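Side-chain contacts in type II restriction enzyme AgeI (Thalassobius gelatinovorus, PDB 5DWA), which recognises the double-stranded DNA sequence 5'-ACCGGT-3' and cleaves it after the first A: residues A117-K120 / G121-G124; S153-A156 / E157-V161; H206-L209 / V210-E214; S85-W88 / V89-G93. All blocks are in the same frame, centred on the assembly; numbering follows the deposited sequence. Where two conformers were deposited one is given.

Interaction 1. Residues A117-K120 / G121-G124. With nucleotides of chain D.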
loop_
_atom_site.group_PDB
_atom_site.type_symbol
_atom_site.label_atom_id
_atom_site.label_comp_id
_atom_site.label_asym_id
_atom_site.label_seq_id
_atom_site.Cartn_x
_atom_site.Cartn_y
_atom_site.Cartn_z
ATOM N N ALA A 117 3.638 -4.777 -20.914
ATOM C CA ALA A 117 3.380 -4.026 -19.675
ATOM C C ALA A 117 2.152 -3.148 -19.861
ATOM O O ALA A 117 2.012 -2.473 -20.885
ATOM C CB ALA A 117 4.592 -3.189 -19.281
ATOM N N LEU A 118 1.247 -3.177 -18.885
ATOM C CA LEU A 118 -0.013 -2.455 -19.032
ATOM C C LEU A 118 0.123 -1.058 -18.431
ATOM O O LEU A 118 -0.383 -0.761 -17.350
ATOM C CB LEU A 118 -1.166 -3.236 -18.397
ATOM C CG LEU A 118 -1.406 -4.613 -19.026
ATOM C CD1 LEU A 118 -2.539 -5.345 -18.327
ATOM C CD2 LEU A 118 -1.704 -4.453 -20.512
ATOM N N PHE A 119 0.830 -0.197 -19.151
ATOM C CA PHE A 119 1.045 1.165 -18.692
ATOM C C PHE A 119 -0.151 2.028 -19.063
ATOM O O PHE A 119 -1.128 1.532 -19.619
ATOM C CB PHE A 119 2.342 1.717 -19.281
ATOM C CG PHE A 119 3.567 1.065 -18.720
ATOM C CD1 PHE A 119 3.615 0.697 -17.381
ATOM C CD2 PHE A 119 4.673 0.817 -19.516
ATOM C CE1 PHE A 119 4.740 0.093 -16.850
ATOM C CE2 PHE A 119 5.806 0.211 -18.987
ATOM C CZ PHE A 119 5.840 -0.147 -17.656
ATOM N N LYS A 120 -0.072 3.316 -18.753
ATOM C CA LYS A 120 -1.233 4.191 -18.873
ATOM C C LYS A 120 -1.894 4.136 -20.249
ATOM O O LYS A 120 -1.239 4.324 -21.277
ATOM C CB LYS A 120 -0.827 5.623 -18.553
ATOM C CG LYS A 120 -1.870 6.374 -17.771
ATOM C CD LYS A 120 -1.203 7.247 -16.742
ATOM C CE LYS A 120 -2.227 7.994 -15.933
ATOM N NZ LYS A 120 -1.689 8.305 -14.587
ATOM N N GLY A 121 -3.193 3.863 -20.260
ATOM C CA GLY A 121 -3.946 3.852 -21.501
ATOM C C GLY A 121 -4.151 2.468 -22.087
ATOM O O GLY A 121 -4.977 2.285 -22.980
ATOM N N GLN A 122 -3.412 1.488 -21.580
ATOM C CA GLN A 122 -3.453 0.138 -22.136
ATOM C C GLN A 122 -4.348 -0.825 -21.362
ATOM O O GLN A 122 -4.747 -1.865 -21.890
ATOM C CB GLN A 122 -2.045 -0.453 -22.190
ATOM C CG GLN A 122 -1.118 0.195 -23.181
ATOM C CD GLN A 122 0.280 -0.362 -23.064
ATOM O OE1 GLN A 122 0.575 -1.440 -23.579
ATOM N NE2 GLN A 122 1.147 0.360 -22.369
ATOM N N LYS A 123 -4.659 -0.501 -20.116
ATOM C CA LYS A 123 -5.267 -1.497 -19.247
ATOM C C LYS A 123 -6.724 -1.811 -19.606
ATOM O O LYS A 123 -7.137 -2.967 -19.532
ATOM C CB LYS A 123 -5.159 -1.053 -17.783
ATOM C CG LYS A 123 -5.447 -2.162 -16.805
ATOM C CD LYS A 123 -4.927 -1.837 -15.403
ATOM C CE LYS A 123 -3.439 -2.143 -15.239
ATOM N NZ LYS A 123 -3.037 -2.002 -13.804
ATOM N N GLY A 124 -7.488 -0.796 -20.005
ATOM C CA GLY A 124 -8.898 -0.977 -20.317
ATOM C C GLY A 124 -9.162 -2.026 -21.381
ATOM O O GLY A 124 -10.010 -2.899 -21.201
ATOM P P DG D 11 7.798 9.866 -15.756
ATOM O OP1 DG D 11 8.792 9.059 -15.010
ATOM O OP2 DG D 11 8.291 10.958 -16.650
ATOM O "O5'" DG D 11 6.894 8.917 -16.641
ATOM C "C5'" DG D 11 6.310 7.751 -16.092
ATOM C "C4'" DG D 11 4.870 7.624 -16.542
ATOM O "O4'" DG D 11 4.050 8.550 -15.782
ATOM C "C3'" DG D 11 4.621 7.956 -18.014
ATOM O "O3'" DG D 11 3.604 7.106 -18.536
ATOM C "C2'" DG D 11 4.158 9.412 -17.960
ATOM C "C1'" DG D 11 3.364 9.424 -16.666
ATOM N N9 DG D 11 3.289 10.735 -16.026
ATOM C C8 DG D 11 4.202 11.760 -16.111
ATOM N N7 DG D 11 3.871 12.807 -15.404
ATOM C C5 DG D 11 2.669 12.449 -14.809
ATOM C C6 DG D 11 1.828 13.175 -13.925
ATOM O O6 DG D 11 1.983 14.319 -13.477
ATOM N N1 DG D 11 0.710 12.440 -13.561
ATOM C C2 DG D 11 0.433 11.169 -13.987
ATOM N N2 DG D 11 -0.697 10.633 -13.533
ATOM N N3 DG D 11 1.205 10.474 -14.812
ATOM C C4 DG D 11 2.302 11.176 -15.181
#
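F119 and Q122 meet across a tight reversal of the chain, where the backbone N of Q122 donates to F119 O at 3.0 Å with an N-H...O angle of 157°. On the packed side, the Q122 side chain runs back toward A117 and the backbone of F119. Its CG sits beside its own backbone N (chi1 -68°) and the chain then runs extended, bringing CB to 3.4 Å from F119 O and CD to 3.5 Å from A117 O. L118 is buried here, and its CB lies 4.0 Å from K123 CE while K123 NZ goes on to the carbonyls of R139 and V141. Cutting Q122 back to an alanine would probably uncover the backbone of A117 and F119, although the main-chain bond could remain. The loose side is K120 and G121, both exposed. K120 reaches away from the turn to the minor-groove edge of DG11 of chain D, its NZ modelled 2.7 Å from N2, a doubtful approach of two groups that normally both donate. G121 has a phi of 98°, at which a side chain would jam against the carbonyl of K120. The arrangement is a type II beta turn, F119 to Q122, linking strand 113-117 to helix 123-130.

Interaction 2. Residues S153-A156 / E157-V161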
loop_
_atom_site.group_PDB
_atom_site.type_symbol
_atom_site.label_atom_id
_atom_site.label_comp_id
_atom_site.label_asym_id
_atom_site.label_seq_id
_atom_site.Cartn_x
_atom_site.Cartn_y
_atom_site.Cartn_z
ATOM N N SER A 153 -9.798 -13.105 -27.735
ATOM C CA SER A 153 -9.764 -11.814 -28.423
ATOM C C SER A 153 -8.442 -11.494 -29.128
ATOM O O SER A 153 -7.814 -10.481 -28.829
ATOM C CB SER A 153 -10.091 -10.694 -27.434
ATOM O OG SER A 153 -11.397 -10.858 -26.912
ATOM N N PRO A 154 -8.029 -12.338 -30.091
ATOM C CA PRO A 154 -6.741 -12.108 -30.766
ATOM C C PRO A 154 -6.642 -10.732 -31.427
ATOM O O PRO A 154 -7.645 -10.241 -31.956
ATOM C CB PRO A 154 -6.692 -13.224 -31.819
ATOM C CG PRO A 154 -8.122 -13.648 -32.002
ATOM C CD PRO A 154 -8.761 -13.483 -30.660
ATOM N N ASP A 155 -5.467 -10.104 -31.378
ATOM C CA ASP A 155 -5.292 -8.806 -32.020
ATOM C C ASP A 155 -5.040 -8.995 -33.515
ATOM O O ASP A 155 -5.213 -10.095 -34.039
ATOM C CB ASP A 155 -4.159 -7.988 -31.364
ATOM C CG ASP A 155 -2.781 -8.645 -31.475
ATOM O OD1 ASP A 155 -2.584 -9.579 -32.282
ATOM O OD2 ASP A 155 -1.872 -8.198 -30.740
ATOM N N ALA A 156 -4.633 -7.925 -34.186
ATOM C CA ALA A 156 -4.429 -7.949 -35.630
ATOM C C ALA A 156 -3.392 -8.989 -36.066
ATOM O O ALA A 156 -3.478 -9.526 -37.171
ATOM C CB ALA A 156 -4.025 -6.565 -36.118
ATOM N N GLU A 157 -2.422 -9.275 -35.200
ATOM C CA GLU A 157 -1.359 -10.225 -35.525
ATOM C C GLU A 157 -1.671 -11.645 -35.053
ATOM O O GLU A 157 -0.854 -12.550 -35.222
ATOM C CB GLU A 157 -0.033 -9.781 -34.909
ATOM C CG GLU A 157 0.239 -8.293 -34.974
ATOM C CD GLU A 157 1.003 -7.807 -33.754
ATOM O OE1 GLU A 157 2.246 -7.682 -33.833
ATOM O OE2 GLU A 157 0.357 -7.564 -32.709
ATOM N N GLY A 158 -2.837 -11.837 -34.446
ATOM C CA GLY A 158 -3.245 -13.158 -34.001
ATOM C C GLY A 158 -2.901 -13.483 -32.551
ATOM O O GLY A 158 -3.081 -14.615 -32.112
ATOM N N PHE A 159 -2.400 -12.496 -31.815
ATOM C CA PHE A 159 -2.059 -12.714 -30.409
ATOM C C PHE A 159 -3.298 -12.557 -29.528
ATOM O O PHE A 159 -3.866 -11.471 -29.453
ATOM C CB PHE A 159 -0.972 -11.746 -29.951
ATOM C CG PHE A 159 0.391 -12.061 -30.489
ATOM C CD1 PHE A 159 1.283 -12.818 -29.749
ATOM C CD2 PHE A 159 0.786 -11.596 -31.735
ATOM C CE1 PHE A 159 2.542 -13.106 -30.233
ATOM C CE2 PHE A 159 2.048 -11.880 -32.228
ATOM C CZ PHE A 159 2.929 -12.637 -31.470
ATOM N N GLY A 160 -3.696 -13.637 -28.860
ATOM C CA GLY A 160 -4.816 -13.604 -27.934
ATOM C C GLY A 160 -4.329 -13.660 -26.496
ATOM O O GLY A 160 -3.280 -14.239 -26.218
ATOM N N VAL A 161 -5.099 -13.072 -25.586
ATOM C CA VAL A 161 -4.701 -13.008 -24.179
ATOM C C VAL A 161 -4.906 -14.343 -23.470
ATOM O O VAL A 161 -5.957 -14.977 -23.607
ATOM C CB VAL A 161 -5.478 -11.924 -23.413
ATOM C CG1 VAL A 161 -4.844 -11.692 -22.040
ATOM C CG2 VAL A 161 -5.499 -10.637 -24.196
#
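The carboxylate of D155 is drawn into the turn that follows it: OD1 accepts from E157 N at 2.9 Å and from F159 N at 3.0 Å. The two N-H groups arrive from opposite faces of the carboxylate plane, each well out of it, and so grip one oxygen from both sides. This is possible because CG stands between the backbone N and the carbonyl carbon (chi1 63°), turning the group toward the chain ahead. The same OD1 lies at the edge of the F159 ring, whose plane is tilted 70° from the carboxylate. Backbone bonds frame the side chain, with G158 N donating to D155 O and D155 N to F159 O at 2.9 Å. Just before them, P154 presses its CA-H toward F159 O, the carbon 3.2 Å from the oxygen, and sets CB against the G158 carbonyl. D155 OD2 and E157 OE2 are 3.0 Å apart, a pairing of like charges probably made tolerable by R114 of strand 113-117, which forms salt bridges to both and a cation-pi contact with F159. On the far side of 157-161, strand 143-148 flanks the turn, E146 and Q148 touching the F159 side chain. A type I beta turn from D155 to G158, an Asx turn inside it, and G158 at positive phi completing a G1 bulge are the pattern of a 3:5 hairpin turn, here with 153-156 as an irregular arm leading into strand 159-168.

Interaction 3. Residues H206-L209 / V210-E214. With nucleotides of chain C.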
loop_
_atom_site.group_PDB
_atom_site.type_symbol
_atom_site.label_atom_id
_atom_site.label_comp_id
_atom_site.label_asym_id
_atom_site.label_seq_id
_atom_site.Cartn_x
_atom_site.Cartn_y
_atom_site.Cartn_z
ATOM N N HIS A 206 17.449 -2.121 12.702
ATOM C CA HIS A 206 16.339 -3.068 12.715
ATOM C C HIS A 206 16.731 -4.466 12.242
ATOM O O HIS A 206 15.925 -5.398 12.318
ATOM C CB HIS A 206 15.195 -2.544 11.840
ATOM C CG HIS A 206 14.801 -1.136 12.146
ATOM N ND1 HIS A 206 14.116 -0.786 13.287
ATOM C CD2 HIS A 206 14.989 0.007 11.450
ATOM C CE1 HIS A 206 13.905 0.518 13.286
ATOM N NE2 HIS A 206 14.427 1.023 12.182
ATOM N N GLY A 207 17.942 -4.601 11.721
ATOM C CA GLY A 207 18.425 -5.876 11.228
ATOM C C GLY A 207 19.823 -5.777 10.661
ATOM O O GLY A 207 20.550 -4.814 10.938
ATOM N N ASP A 208 20.201 -6.771 9.860
ATOM C CA ASP A 208 21.568 -6.892 9.362
ATOM C C ASP A 208 21.711 -6.663 7.857
ATOM O O ASP A 208 22.718 -7.050 7.265
ATOM C CB ASP A 208 22.131 -8.273 9.730
ATOM C CG ASP A 208 21.407 -9.422 9.029
ATOM O OD1 ASP A 208 20.444 -9.174 8.268
ATOM O OD2 ASP A 208 21.809 -10.582 9.255
ATOM N N LEU A 209 20.688 -6.057 7.252
ATOM C CA LEU A 209 20.677 -5.694 5.824
ATOM C C LEU A 209 20.705 -6.865 4.841
ATOM O O LEU A 209 20.708 -6.648 3.635
ATOM C CB LEU A 209 21.849 -4.763 5.487
ATOM C CG LEU A 209 21.649 -3.268 5.737
ATOM C CD1 LEU A 209 22.995 -2.551 5.716
ATOM C CD2 LEU A 209 20.699 -2.650 4.712
ATOM N N VAL A 210 20.717 -8.094 5.337
ATOM C CA VAL A 210 20.687 -9.237 4.439
ATOM C C VAL A 210 19.282 -9.362 3.846
ATOM O O VAL A 210 18.288 -9.387 4.561
ATOM C CB VAL A 210 21.101 -10.536 5.154
ATOM C CG1 VAL A 210 21.092 -11.707 4.187
ATOM C CG2 VAL A 210 22.499 -10.365 5.753
ATOM N N ASN A 211 19.222 -9.439 2.525
ATOM C CA ASN A 211 17.966 -9.391 1.793
ATOM C C ASN A 211 17.298 -10.765 1.699
ATOM O O ASN A 211 17.396 -11.457 0.682
ATOM C CB ASN A 211 18.264 -8.789 0.423
ATOM C CG ASN A 211 17.065 -8.757 -0.499
ATOM O OD1 ASN A 211 15.918 -8.726 -0.060
ATOM N ND2 ASN A 211 17.339 -8.747 -1.793
ATOM N N ARG A 212 16.613 -11.143 2.775
ATOM C CA ARG A 212 16.073 -12.487 2.903
ATOM C C ARG A 212 14.676 -12.625 2.311
ATOM O O ARG A 212 14.160 -13.731 2.193
ATOM C CB ARG A 212 16.055 -12.908 4.376
ATOM C CG ARG A 212 17.439 -12.941 4.985
ATOM C CD ARG A 212 17.430 -13.524 6.382
ATOM N NE ARG A 212 18.797 -13.640 6.877
ATOM C CZ ARG A 212 19.453 -12.657 7.486
ATOM N NH1 ARG A 212 18.858 -11.492 7.705
ATOM N NH2 ARG A 212 20.705 -12.839 7.888
ATOM N N GLY A 213 14.055 -11.505 1.952
ATOM C CA GLY A 213 12.705 -11.569 1.412
ATOM C C GLY A 213 11.638 -11.849 2.461
ATOM O O GLY A 213 11.915 -11.848 3.662
ATOM N N GLU A 214 10.419 -12.116 2.005
ATOM C CA GLU A 214 9.265 -12.184 2.894
ATOM C C GLU A 214 8.422 -13.440 2.708
ATOM O O GLU A 214 7.248 -13.457 3.075
ATOM C CB GLU A 214 8.388 -10.943 2.694
ATOM C CG GLU A 214 9.097 -9.653 3.048
ATOM C CD GLU A 214 8.284 -8.406 2.762
ATOM O OE1 GLU A 214 8.317 -7.915 1.613
ATOM O OE2 GLU A 214 7.630 -7.903 3.699
ATOM P P DT C 9 14.449 3.696 9.546
ATOM O OP1 DT C 9 14.899 5.046 9.927
ATOM O OP2 DT C 9 15.346 2.527 9.709
ATOM O "O5'" DT C 9 13.082 3.412 10.300
ATOM C "C5'" DT C 9 12.003 4.290 10.124
ATOM C "C4'" DT C 9 10.744 3.671 10.670
ATOM O "O4'" DT C 9 10.468 2.455 9.968
ATOM C "C3'" DT C 9 10.794 3.283 12.149
ATOM O "O3'" DT C 9 9.911 4.130 12.849
ATOM C "C2'" DT C 9 10.350 1.796 12.173
ATOM C "C1'" DT C 9 9.714 1.633 10.807
ATOM N N1 DT C 9 9.774 0.281 10.216
ATOM C C2 DT C 9 8.605 -0.365 9.922
ATOM O O2 DT C 9 7.509 0.087 10.205
ATOM N N3 DT C 9 8.763 -1.570 9.299
ATOM C C4 DT C 9 9.953 -2.167 8.922
ATOM O O4 DT C 9 9.993 -3.253 8.356
ATOM C C5 DT C 9 11.145 -1.428 9.248
ATOM C C7 DT C 9 12.497 -1.980 8.900
ATOM C C6 DT C 9 10.999 -0.245 9.855
HETATM O O HOH W 1 17.782 -8.111 6.865
#
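V210 opens the second segment by giving its backbone N to D208 OD1 at 3.1 Å, the donor standing well above the carboxylate plane. D208 can fold forward in this way because its CG lies between the backbone N and the carbonyl carbon (chi1 66°). V210 O is joined to the same OD1 through a water that donates to both, 2.7 Å from V210 O and 3.2 Å from D208 OD1, while CG2 of V210 leans on the carboxylate. N211 turns its side chain the other way, into the protein, where OD1 accepts from K200 N and ND2 donates to D65 and S64; its backbone is the centre of an inverse gamma turn. The D208-V210 link is an Asx turn, set in the long loop between strand 191-196 and helix 223-230 of this PD-(D/E)XK nuclease. Earlier in that loop, H206 faces the DNA: its ring lies over C6 of DT9 of chain C, and NE2 makes a weak hydrogen bond of 3.3 Å to O5' of the same nucleotide. R212 then returns to D208 with an extended chain and grips the carboxylate end-on, NH1 to OD1 at 2.9 Å and NH2 to OD2 at 2.9 Å, each oxygen using its syn lone pair. The two side chains cross at about a right angle, yet their flat ends are only 24° from coplanar, and V210 CB lies over one face of the guanidinium, toward its rim. G213 passes at positive phi and pairs its backbone with K200. E214 follows with its N bound to D198.

Interaction 4. Residues S85-W88 / V89-G93. With nucleotides of chain D; nucleotides of chain C.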
loop_
_atom_site.group_PDB
_atom_site.type_symbol
_atom_site.label_atom_id
_atom_site.label_comp_id
_atom_site.label_asym_id
_atom_site.label_seq_id
_atom_site.Cartn_x
_atom_site.Cartn_y
_atom_site.Cartn_z
ATOM N N SER A 85 13.470 9.010 -2.343
ATOM C CA SER A 85 12.721 7.833 -1.914
ATOM C C SER A 85 11.339 7.739 -2.558
ATOM O O SER A 85 10.914 6.671 -2.988
ATOM C CB SER A 85 12.567 7.811 -0.390
ATOM O OG SER A 85 13.785 7.470 0.241
ATOM N N GLN A 86 10.623 8.851 -2.619
ATOM C CA GLN A 86 9.285 8.811 -3.207
ATOM C C GLN A 86 9.341 8.699 -4.734
ATOM O O GLN A 86 8.467 8.093 -5.350
ATOM C CB GLN A 86 8.471 10.029 -2.765
ATOM C CG GLN A 86 8.141 10.039 -1.258
ATOM C CD GLN A 86 7.027 9.069 -0.893
ATOM O OE1 GLN A 86 7.226 7.851 -0.886
ATOM N NE2 GLN A 86 5.838 9.604 -0.608
ATOM N N SER A 87 10.377 9.282 -5.335
ATOM C CA SER A 87 10.623 9.081 -6.755
ATOM C C SER A 87 10.869 7.602 -7.055
ATOM O O SER A 87 10.310 7.051 -8.001
ATOM C CB SER A 87 11.810 9.927 -7.206
ATOM O OG SER A 87 12.094 9.715 -8.585
ATOM N N TRP A 88 11.689 6.971 -6.228
ATOM C CA TRP A 88 11.941 5.544 -6.346
ATOM C C TRP A 88 10.653 4.723 -6.268
ATOM O O TRP A 88 10.466 3.796 -7.056
ATOM C CB TRP A 88 12.929 5.101 -5.261
ATOM C CG TRP A 88 13.145 3.619 -5.220
ATOM C CD1 TRP A 88 12.623 2.739 -4.302
ATOM C CD2 TRP A 88 13.944 2.835 -6.114
ATOM N NE1 TRP A 88 13.042 1.461 -4.580
ATOM C CE2 TRP A 88 13.857 1.492 -5.684
ATOM C CE3 TRP A 88 14.721 3.134 -7.243
ATOM C CZ2 TRP A 88 14.513 0.448 -6.344
ATOM C CZ3 TRP A 88 15.377 2.096 -7.896
ATOM C CH2 TRP A 88 15.271 0.768 -7.441
ATOM N N VAL A 89 9.755 5.052 -5.335
ATOM C CA VAL A 89 8.479 4.334 -5.256
ATOM C C VAL A 89 7.733 4.410 -6.589
ATOM O O VAL A 89 7.263 3.400 -7.104
ATOM C CB VAL A 89 7.573 4.895 -4.149
ATOM C CG1 VAL A 89 6.202 4.228 -4.185
ATOM C CG2 VAL A 89 8.233 4.725 -2.784
ATOM N N ARG A 90 7.665 5.619 -7.147
ATOM C CA ARG A 90 6.856 5.870 -8.333
ATOM C C ARG A 90 7.455 5.249 -9.593
ATOM O O ARG A 90 6.720 4.830 -10.496
ATOM C CB ARG A 90 6.681 7.378 -8.513
ATOM C CG ARG A 90 5.996 7.775 -9.811
ATOM C CD ARG A 90 4.560 7.272 -9.891
ATOM N NE ARG A 90 3.955 7.736 -11.142
ATOM C CZ ARG A 90 3.609 6.957 -12.160
ATOM N NH1 ARG A 90 3.750 5.641 -12.080
ATOM N NH2 ARG A 90 3.096 7.501 -13.263
ATOM N N THR A 91 8.782 5.173 -9.655
ATOM C CA THR A 91 9.446 4.709 -10.880
ATOM C C THR A 91 9.883 3.240 -10.866
ATOM O O THR A 91 9.925 2.595 -11.913
ATOM C CB THR A 91 10.677 5.575 -11.189
ATOM O OG1 THR A 91 11.601 5.520 -10.092
ATOM C CG2 THR A 91 10.246 7.014 -11.424
ATOM N N SER A 92 10.200 2.697 -9.693
ATOM C CA SER A 92 10.803 1.363 -9.642
ATOM C C SER A 92 9.808 0.219 -9.859
ATOM O O SER A 92 10.182 -0.829 -10.366
ATOM C CB SER A 92 11.549 1.173 -8.312
ATOM O OG SER A 92 10.658 1.118 -7.206
ATOM N N GLY A 93 8.549 0.425 -9.493
ATOM C CA GLY A 93 7.522 -0.579 -9.721
ATOM C C GLY A 93 7.349 -0.819 -11.204
ATOM O O GLY A 93 7.412 -1.953 -11.683
ATOM P P DG D 8 3.448 14.503 0.643
ATOM O OP1 DG D 8 3.906 15.144 1.897
ATOM O OP2 DG D 8 2.144 14.895 0.063
ATOM O "O5'" DG D 8 4.606 14.698 -0.427
ATOM C "C5'" DG D 8 5.910 14.300 -0.062
ATOM C "C4'" DG D 8 6.644 13.723 -1.251
ATOM O "O4'" DG D 8 6.034 12.476 -1.661
ATOM C "C3'" DG D 8 6.673 14.607 -2.482
ATOM O "O3'" DG D 8 7.943 14.476 -3.058
ATOM C "C2'" DG D 8 5.546 14.031 -3.360
ATOM C "C1'" DG D 8 5.597 12.548 -3.014
ATOM N N9 DG D 8 4.324 11.833 -3.068
ATOM C C8 DG D 8 3.110 12.253 -2.570
ATOM N N7 DG D 8 2.164 11.365 -2.700
ATOM C C5 DG D 8 2.792 10.281 -3.305
ATOM C C6 DG D 8 2.273 9.024 -3.694
ATOM O O6 DG D 8 1.117 8.598 -3.552
ATOM N N1 DG D 8 3.243 8.211 -4.286
ATOM C C2 DG D 8 4.564 8.571 -4.459
ATOM N N2 DG D 8 5.363 7.651 -5.033
ATOM N N3 DG D 8 5.060 9.745 -4.094
ATOM C C4 DG D 8 4.121 10.552 -3.531
ATOM P P DC C 6 5.370 -1.782 -6.165
ATOM O OP1 DC C 6 6.177 -2.736 -6.908
ATOM O OP2 DC C 6 4.158 -2.172 -5.424
ATOM O "O5'" DC C 6 6.357 -1.078 -5.127
ATOM C "C5'" DC C 6 7.526 -0.475 -5.596
ATOM C "C4'" DC C 6 8.205 0.242 -4.455
ATOM O "O4'" DC C 6 7.311 1.226 -3.893
ATOM C "C3'" DC C 6 8.657 -0.638 -3.302
ATOM O "O3'" DC C 6 9.900 -0.167 -2.870
ATOM C "C2'" DC C 6 7.576 -0.415 -2.235
ATOM C "C1'" DC C 6 7.160 1.025 -2.499
ATOM N N1 DC C 6 5.746 1.311 -2.190
ATOM C C2 DC C 6 5.402 2.343 -1.309
ATOM O O2 DC C 6 6.291 2.986 -0.738
ATOM N N3 DC C 6 4.090 2.595 -1.083
ATOM C C4 DC C 6 3.157 1.893 -1.718
ATOM N N4 DC C 6 1.879 2.174 -1.458
ATOM C C5 DC C 6 3.489 0.867 -2.641
ATOM C C6 DC C 6 4.777 0.615 -2.851
ATOM P P DC D 10 9.665 12.011 -10.057
ATOM O OP1 DC D 10 10.838 11.142 -10.225
ATOM O OP2 DC D 10 9.836 13.478 -10.078
ATOM O "O5'" DC D 10 8.565 11.652 -11.121
ATOM C "C5'" DC D 10 8.341 10.300 -11.462
ATOM C "C4'" DC D 10 7.172 10.174 -12.397
ATOM O "O4'" DC D 10 5.949 10.456 -11.688
ATOM C "C3'" DC D 10 7.204 11.156 -13.571
ATOM O "O3'" DC D 10 6.749 10.500 -14.727
ATOM C "C2'" DC D 10 6.214 12.226 -13.137
ATOM C "C1'" DC D 10 5.187 11.336 -12.477
ATOM N N1 DC D 10 4.220 12.016 -11.597
ATOM C C2 DC D 10 3.043 11.348 -11.278
ATOM O O2 DC D 10 2.849 10.227 -11.760
ATOM N N3 DC D 10 2.153 11.944 -10.454
ATOM C C4 DC D 10 2.416 13.145 -9.951
ATOM N N4 DC D 10 1.503 13.696 -9.151
ATOM C C5 DC D 10 3.623 13.846 -10.260
ATOM C C6 DC D 10 4.494 13.244 -11.077
#
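W88 lays its six-membered ring beneath CB of S92, which stands 3.5 Å from the centroid and only 10° off the ring normal, a CH-pi contact one helical turn apart. The hydroxyl of S92 folds back from there, its chi1 of 68° placing OG 2.7 Å from W88 O, to which it donates. That carbonyl also takes S92 N, from the opposite face of its plane. One residue earlier the pattern recurs: T91 OG1 donates to S87 O at 2.9 Å beside the usual helical bond from T91 N. The W88 indole meets the rings of W67, Y72 and Y75, and its NE1 donates to a DNA phosphate. An alanine in place of W88 would probably leave that phosphate without its donor and S92 without a ring to rest on, and open a gap among those aromatics. The DNA side of the helix carries Q86, V89 and R90. Q86 O accepts from N2 of DG8 of chain D at 3.2 Å, while Q86 NE2 reaches O4' of that nucleotide at 3.1 Å and OE1 takes N2 of another guanine. V89 wedges alongside Q86, its CG1 3.2 Å from O4' of DC6 of chain C. R90, bent at chi2, sends NE to O2 of DC10 of chain D at 2.8 Å, with a weaker bond from NH2. S87 OG donates to a phosphate oxygen of DC10. With guanine N2, cytosine O2 and sugar O4' as partners, the chemistry is that of minor-groove contact, consistent with probing of base edges in this pre-specific complex: backbone carbonyl, amide and guanidinium turned to the groove, with hydroxyl and indole N-H holding the phosphates.

Overall arrangement
Along the chain, interaction 4 comes first, then 1, 2 and 3. Interaction 4 lies near the start of helix 84-109, whose later residues E94, E97 and V98 are touched by side chains of interaction 1, although the two contacts stay about 5 Å apart at their nearest atoms. Interactions 1 and 2 sit at ends of strands 113-117 and 159-168 of the six-stranded mixed sheet, centres about 16 Å apart. Interaction 3, in the loop after strand 191-196 of that sheet, is on the opposite side of the chain's centre, its centre about 43 Å from that of interaction 2. Interactions 4 and 1 meet adjacent nucleotides of DNA chain D and interactions 4 and 3 touch chain C, whereas interaction 2 stays about 18 Å away.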